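Long-range contact in octopine dehydrogenase (Pecten maximus, PDB 3C7D), which catalyses the NADH-dependent reductive condensation of L-arginine with pyruvate to D-octopine, the reverse of octopine dehydrogenation: residues P104-S109 with G130-A135. Residues are numbered along the deposited sequence; the frame is centred on the assembly and turned at random.
Sequences PYVQDS and GDKAAA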
ATOM      1  N   PRO A 104      -2.864 -13.154 -18.651  1.00 32.69           N
ATOM      2  CA  PRO A 104      -3.472 -14.140 -19.554  1.00 32.61           C
ATOM      3  C   PRO A 104      -4.286 -15.236 -18.852  1.00 32.45           C
ATOM      4  O   PRO A 104      -4.897 -16.065 -19.528  1.00 32.65           O
ATOM      5  CB  PRO A 104      -2.259 -14.764 -20.269  1.00 32.52           C
ATOM      6  CG  PRO A 104      -1.078 -13.906 -19.907  1.00 32.66           C
ATOM      7  CD  PRO A 104      -1.403 -13.331 -18.575  1.00 32.68           C
ATOM      8  N   TYR A 105      -4.303 -15.240 -17.519  1.00 32.13           N
ATOM      9  CA  TYR A 105      -4.936 -16.331 -16.772  1.00 31.83           C
ATOM     10  C   TYR A 105      -6.094 -15.906 -15.877  1.00 31.57           C
ATOM     11  O   TYR A 105      -6.882 -16.746 -15.436  1.00 31.58           O
ATOM     12  CB  TYR A 105      -3.894 -17.095 -15.949  1.00 31.92           C
ATOM     13  CG  TYR A 105      -2.770 -17.675 -16.775  1.00 32.16           C
ATOM     14  CD1 TYR A 105      -2.992 -18.762 -17.625  1.00 32.24           C
ATOM     15  CD2 TYR A 105      -1.485 -17.142 -16.706  1.00 32.08           C
ATOM     16  CE1 TYR A 105      -1.960 -19.294 -18.393  1.00 32.54           C
ATOM     17  CE2 TYR A 105      -0.444 -17.670 -17.466  1.00 32.26           C
ATOM     18  CZ  TYR A 105      -0.688 -18.745 -18.305  1.00 32.24           C
ATOM     19  OH  TYR A 105       0.338 -19.272 -19.053  1.00 32.29           O
ATOM     20  N   VAL A 106      -6.199 -14.608 -15.610  1.00 31.23           N
ATOM     21  CA  VAL A 106      -7.222 -14.097 -14.700  1.00 30.90           C
ATOM     22  C   VAL A 106      -8.633 -14.251 -15.295  1.00 30.76           C
ATOM     23  O   VAL A 106      -8.862 -13.915 -16.459  1.00 30.76           O
ATOM     24  CB  VAL A 106      -6.899 -12.638 -14.250  1.00 30.77           C
ATOM     25  CG1 VAL A 106      -7.261 -11.615 -15.320  1.00 30.81           C
ATOM     26  CG2 VAL A 106      -7.583 -12.319 -12.943  1.00 30.95           C
ATOM     27  N   GLN A 107      -9.557 -14.800 -14.509  1.00 30.47           N
ATOM     28  CA  GLN A 107     -10.941 -14.965 -14.957  1.00 30.28           C
ATOM     29  C   GLN A 107     -11.751 -13.697 -14.690  1.00 30.23           C
ATOM     30  O   GLN A 107     -11.417 -12.920 -13.794  1.00 30.43           O
ATOM     31  CB  GLN A 107     -11.598 -16.197 -14.318  1.00 30.23           C
ATOM     32  CG  GLN A 107     -12.095 -16.005 -12.886  1.00 30.27           C
ATOM     33  CD  GLN A 107     -12.985 -17.142 -12.402  1.00 30.14           C
ATOM     34  OE1 GLN A 107     -12.862 -17.591 -11.266  1.00 29.81           O
ATOM     35  NE2 GLN A 107     -13.890 -17.607 -13.263  1.00 30.23           N
ATOM     36  N   ASP A 108     -12.808 -13.492 -15.473  1.00 30.03           N
ATOM     37  CA  ASP A 108     -13.599 -12.261 -15.410  1.00 29.92           C
ATOM     38  C   ASP A 108     -14.083 -11.936 -14.001  1.00 29.62           C
ATOM     39  O   ASP A 108     -14.074 -10.774 -13.591  1.00 29.63           O
ATOM     40  CB  ASP A 108     -14.801 -12.337 -16.359  1.00 30.09           C
ATOM     41  CG  ASP A 108     -14.404 -12.299 -17.826  1.00 30.64           C
ATOM     42  OD1 ASP A 108     -13.324 -11.764 -18.159  1.00 31.16           O
ATOM     43  OD2 ASP A 108     -15.193 -12.799 -18.656  1.00 31.56           O
ATOM     44  N   SER A 109     -14.490 -12.968 -13.267  1.00 29.25           N
ATOM     45  CA  SER A 109     -15.077 -12.801 -11.939  1.00 28.90           C
ATOM     46  C   SER A 109     -14.038 -12.736 -10.813  1.00 28.57           C
ATOM     47  O   SER A 109     -14.379 -12.903  -9.638  1.00 28.63           O
ATOM     48  CB  SER A 109     -16.090 -13.919 -11.664  1.00 28.87           C
ATOM     49  OG  SER A 109     -15.448 -15.179 -11.590  1.00 28.93           O
ATOM     50  N   GLY A 130      -5.509  -4.433 -19.445  1.00 30.01           N
ATOM     51  CA  GLY A 130      -6.222  -3.934 -20.628  1.00 30.45           C
ATOM     52  C   GLY A 130      -7.734  -4.086 -20.582  1.00 30.74           C
ATOM     53  O   GLY A 130      -8.381  -3.631 -19.637  1.00 30.81           O
ATOM     54  N   ASP A 131      -8.288  -4.744 -21.603  1.00 30.95           N
ATOM     55  CA  ASP A 131      -9.738  -4.933 -21.751  1.00 31.15           C
ATOM     56  C   ASP A 131     -10.401  -5.692 -20.595  1.00 31.05           C
ATOM     57  O   ASP A 131     -11.585  -5.489 -20.317  1.00 31.16           O
ATOM     58  CB  ASP A 131     -10.066  -5.622 -23.088  1.00 31.24           C
ATOM     59  CG  ASP A 131      -9.980  -4.672 -24.290  1.00 31.87           C
ATOM     60  OD1 ASP A 131     -10.150  -3.444 -24.118  1.00 32.26           O
ATOM     61  OD2 ASP A 131      -9.755  -5.160 -25.421  1.00 32.29           O
ATOM     62  N   LYS A 132      -9.636  -6.554 -19.923  1.00 30.86           N
ATOM     63  CA  LYS A 132     -10.161  -7.382 -18.831  1.00 30.61           C
ATOM     64  C   LYS A 132     -10.309  -6.617 -17.516  1.00 30.31           C
ATOM     65  O   LYS A 132     -10.977  -7.089 -16.590  1.00 30.33           O
ATOM     66  CB  LYS A 132      -9.277  -8.614 -18.620  1.00 30.77           C
ATOM     67  CG  LYS A 132     -10.035  -9.854 -18.154  1.00 31.41           C
ATOM     68  CD  LYS A 132      -9.271 -11.122 -18.506  1.00 32.42           C
ATOM     69  CE  LYS A 132     -10.182 -12.342 -18.524  1.00 33.13           C
ATOM     70  NZ  LYS A 132     -10.954 -12.483 -19.791  1.00 33.83           N
ATOM     71  N   ALA A 133      -9.690  -5.437 -17.444  1.00 29.87           N
ATOM     72  CA  ALA A 133      -9.689  -4.614 -16.230  1.00 29.39           C
ATOM     73  C   ALA A 133     -11.075  -4.095 -15.852  1.00 29.06           C
ATOM     74  O   ALA A 133     -11.366  -3.894 -14.672  1.00 29.06           O
ATOM     75  CB  ALA A 133      -8.718  -3.462 -16.377  1.00 29.34           C
ATOM     76  N   ALA A 134     -11.920  -3.874 -16.856  1.00 28.62           N
ATOM     77  CA  ALA A 134     -13.283  -3.403 -16.631  1.00 28.11           C
ATOM     78  C   ALA A 134     -14.206  -4.531 -16.160  1.00 27.80           C
ATOM     79  O   ALA A 134     -15.306  -4.273 -15.664  1.00 27.82           O
ATOM     80  CB  ALA A 134     -13.830  -2.750 -17.888  1.00 28.11           C
ATOM     81  N   ALA A 135     -13.754  -5.773 -16.317  1.00 27.41           N
ATOM     82  CA  ALA A 135     -14.525  -6.947 -15.904  1.00 27.07           C
ATOM     83  C   ALA A 135     -14.284  -7.289 -14.431  1.00 26.84           C
ATOM     84  O   ALA A 135     -15.233  -7.445 -13.657  1.00 26.85           O
ATOM     85  CB  ALA A 135     -14.200  -8.141 -16.799  1.00 26.90           C
TER
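Lys132 reaches across to Asp108 and makes the one salt bridge of this contact, with NZ 3.0 Å from OD1 of Asp108. The ammonium nitrogen meets OD1 on its syn side but stands 32° out of the carboxylate plane, and the two side chains cross at roughly a right angle. The lysine chain runs nearly extended as far as CE and then bends at its last torsion (chi4 81°), which turns NZ onto the carboxylate. Asp108 answers with CG anti to its own carbonyl carbon (chi1 -70°), an orientation that brings OD1 up to the lysine.

The aliphatic part of Lys132 does the nonpolar work. Its CD lies 3.8 Å from CG1 of Val106, the two side chains running alongside but in opposite senses, while CD and CE also pass beside the carbonyl oxygen of Val106. The CB of Ala135 points toward residues 104-109 and makes a van der Waals contact, 4.0 Å, with OD1 of Asp108, the same oxygen the lysine binds. Asp108 and Ala135 are also the pair whose CA atoms lie nearest across the two segments, at 5.4 Å. With an alanine at Lys132, the Asp108 carboxylate would probably lose its charged mate, and CG1 of Val106 the contact with CD.

This is surface packing, away from the nucleotide and substrate sites. Strand 111-114, helix 121-129 and strand 137-141 form a beta-alpha-beta crossover, and the contact joins the two loops that lead into its parallel strands. Tyr105 packs on helix 76-80, while backbone hydrogen bonds join Ala134 to Thr174 and Ala135 to Ala175.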